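Glucan-binding protein C, GbpC (Streptococcus mutans UA159, PDB 5UQZ) binds calcium and, as part of a wall-anchored surface protein, probably binds glucan and mediates both sucrose-independent and sucrose-dependent adherence. Local coordinates at residues I154-N159 and K178-G183. Numbering follows the deposited sequence.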
loop_
_atom_site.group_PDB
_atom_site.type_symbol
_atom_site.label_atom_id
_atom_site.label_comp_id
_atom_site.label_asym_id
_atom_site.label_seq_id
_atom_site.Cartn_x
_atom_site.Cartn_y
_atom_site.Cartn_z
ATOM N N ILE A 154 11.075 -15.551 -1.654
ATOM C CA ILE A 154 11.047 -14.431 -0.723
ATOM C C ILE A 154 11.253 -14.977 0.665
ATOM O O ILE A 154 10.490 -15.845 1.126
ATOM C CB ILE A 154 9.745 -13.598 -0.827
ATOM C CG1 ILE A 154 9.485 -13.201 -2.279
ATOM C CG2 ILE A 154 9.884 -12.364 0.100
ATOM C CD1 ILE A 154 8.245 -12.324 -2.478
ATOM N N ASN A 155 12.278 -14.456 1.361
ATOM C CA ASN A 155 12.478 -14.755 2.763
ATOM C C ASN A 155 11.891 -13.630 3.585
ATOM O O ASN A 155 12.008 -12.459 3.219
ATOM C CB ASN A 155 13.990 -14.855 3.046
ATOM C CG ASN A 155 14.611 -16.050 2.385
ATOM O OD1 ASN A 155 13.921 -17.004 2.008
ATOM N ND2 ASN A 155 15.904 -15.991 2.149
ATOM N N TYR A 156 11.251 -13.998 4.700
ATOM C CA TYR A 156 10.644 -13.036 5.613
ATOM C C TYR A 156 11.080 -13.375 7.030
ATOM O O TYR A 156 11.060 -14.550 7.435
ATOM C CB TYR A 156 9.092 -13.142 5.600
ATOM C CG TYR A 156 8.452 -12.994 4.251
ATOM C CD1 TYR A 156 8.226 -14.084 3.415
ATOM C CD2 TYR A 156 7.940 -11.772 3.867
ATOM C CE1 TYR A 156 7.519 -13.970 2.212
ATOM C CE2 TYR A 156 7.233 -11.628 2.650
ATOM C CZ TYR A 156 7.003 -12.728 1.846
ATOM O OH TYR A 156 6.325 -12.558 0.670
ATOM N N THR A 157 11.400 -12.336 7.806
ATOM C CA THR A 157 11.744 -12.516 9.228
ATOM C C THR A 157 11.030 -11.433 10.032
ATOM O O THR A 157 11.227 -10.236 9.779
ATOM C CB THR A 157 13.250 -12.382 9.480
ATOM O OG1 THR A 157 13.925 -13.312 8.632
ATOM C CG2 THR A 157 13.582 -12.703 10.934
ATOM N N LEU A 158 10.252 -11.865 11.020
ATOM C CA LEU A 158 9.612 -10.910 11.932
ATOM C C LEU A 158 10.640 -10.497 12.989
ATOM O O LEU A 158 11.172 -11.363 13.694
ATOM C CB LEU A 158 8.419 -11.596 12.591
ATOM C CG LEU A 158 7.593 -10.701 13.537
ATOM C CD1 LEU A 158 6.844 -9.596 12.793
ATOM C CD2 LEU A 158 6.598 -11.555 14.327
ATOM N N ASN A 159 10.972 -9.209 13.065
ATOM C CA ASN A 159 11.995 -8.756 14.009
ATOM C C ASN A 159 11.389 -8.305 15.330
ATOM O O ASN A 159 12.072 -8.294 16.355
ATOM C CB ASN A 159 12.776 -7.565 13.435
ATOM C CG ASN A 159 13.416 -7.923 12.117
ATOM O OD1 ASN A 159 14.119 -8.957 12.021
ATOM N ND2 ASN A 159 13.150 -7.124 11.099
ATOM N N LYS A 178 1.539 -9.535 -4.478
ATOM C CA LYS A 178 0.690 -8.991 -3.415
ATOM C C LYS A 178 1.371 -9.103 -2.055
ATOM O O LYS A 178 0.941 -8.473 -1.094
ATOM C CB LYS A 178 -0.640 -9.748 -3.402
ATOM C CG LYS A 178 -1.474 -9.490 -4.650
ATOM C CD LYS A 178 -2.678 -10.436 -4.701
ATOM C CE LYS A 178 -3.657 -10.300 -3.552
ATOM N NZ LYS A 178 -4.751 -11.293 -3.770
ATOM N N THR A 179 2.443 -9.898 -1.952
ATOM C CA THR A 179 3.311 -9.993 -0.778
ATOM C C THR A 179 2.554 -10.434 0.471
ATOM O O THR A 179 2.117 -11.577 0.494
ATOM C CB THR A 179 4.170 -8.728 -0.605
ATOM O OG1 THR A 179 4.580 -8.194 -1.881
ATOM C CG2 THR A 179 5.403 -9.022 0.218
ATOM N N ILE A 180 2.411 -9.593 1.502
ATOM C CA ILE A 180 1.914 -10.078 2.785
ATOM C C ILE A 180 1.024 -9.029 3.440
ATOM O O ILE A 180 1.284 -7.815 3.372
ATOM C CB ILE A 180 3.165 -10.380 3.605
ATOM C CG1 ILE A 180 2.956 -11.015 4.903
ATOM C CG2 ILE A 180 3.989 -9.169 3.943
ATOM C CD1 ILE A 180 4.379 -11.139 5.617
ATOM N N PHE A 181 0.012 -9.529 4.149
ATOM C CA PHE A 181 -0.815 -8.711 5.034
ATOM C C PHE A 181 -0.534 -9.219 6.439
ATOM O O PHE A 181 -0.698 -10.413 6.696
ATOM C CB PHE A 181 -2.296 -8.832 4.648
ATOM C CG PHE A 181 -3.145 -7.722 5.133
ATOM C CD1 PHE A 181 -4.003 -7.093 4.261
ATOM C CD2 PHE A 181 -3.164 -7.364 6.468
ATOM C CE1 PHE A 181 -4.841 -6.065 4.688
ATOM C CE2 PHE A 181 -4.026 -6.312 6.911
ATOM C CZ PHE A 181 -4.808 -5.664 6.015
ATOM N N ILE A 182 -0.012 -8.368 7.315
ATOM C CA ILE A 182 0.438 -8.783 8.652
ATOM C C ILE A 182 -0.157 -7.870 9.710
ATOM O O ILE A 182 -0.368 -6.667 9.479
ATOM C CB ILE A 182 1.982 -8.847 8.680
ATOM C CG1 ILE A 182 2.510 -9.383 9.991
ATOM C CG2 ILE A 182 2.635 -7.500 8.369
ATOM C CD1 ILE A 182 3.990 -9.756 9.972
ATOM N N GLY A 183 -0.446 -8.441 10.882
ATOM C CA GLY A 183 -0.947 -7.606 11.958
ATOM C C GLY A 183 -0.886 -8.318 13.293
ATOM O O GLY A 183 -0.666 -9.526 13.372
#
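Y156 meets I180, and L158 meets I182, in two apolar contacts between strand 151-160 and the segment 178-183. The methyl CD1 of I180 lies 4.0 Å from CD2 of Y156, obliquely to the ring, the two side chains lying alongside and pointing opposite ways. Farther along, CD1 of L158 touches CD1 of I182, also at 4.0 Å, methyl against methyl. Both isoleucines are extended about chi1 (-174° and -175°, CG1 anti to the backbone N) and chi2, which carries CD1 toward strand 151-160; the backbones stay apart, with CA of Y156 and CA of I180 separated by 9.6 Å. At the phenol end, CG2 of T179 sits at the ring edge, 3.7 Å from OH of Y156, while CG2 of I154 lies above one face, displaced toward the rim. The buried polar ends are satisfied elsewhere: Y156 OH is hydrogen-bonded to Y136 OH, and T179 OG1 to T331 N. The contact thus joins two antiparallel sheets of the beta-supersandwich face to face. Strand 151-160 runs between 132-137 and 194-204 in the larger sheet, and strand 180-184 between 167-172 and 325-329 in the smaller, with V170 and V197 adding to the apolar layer around I182.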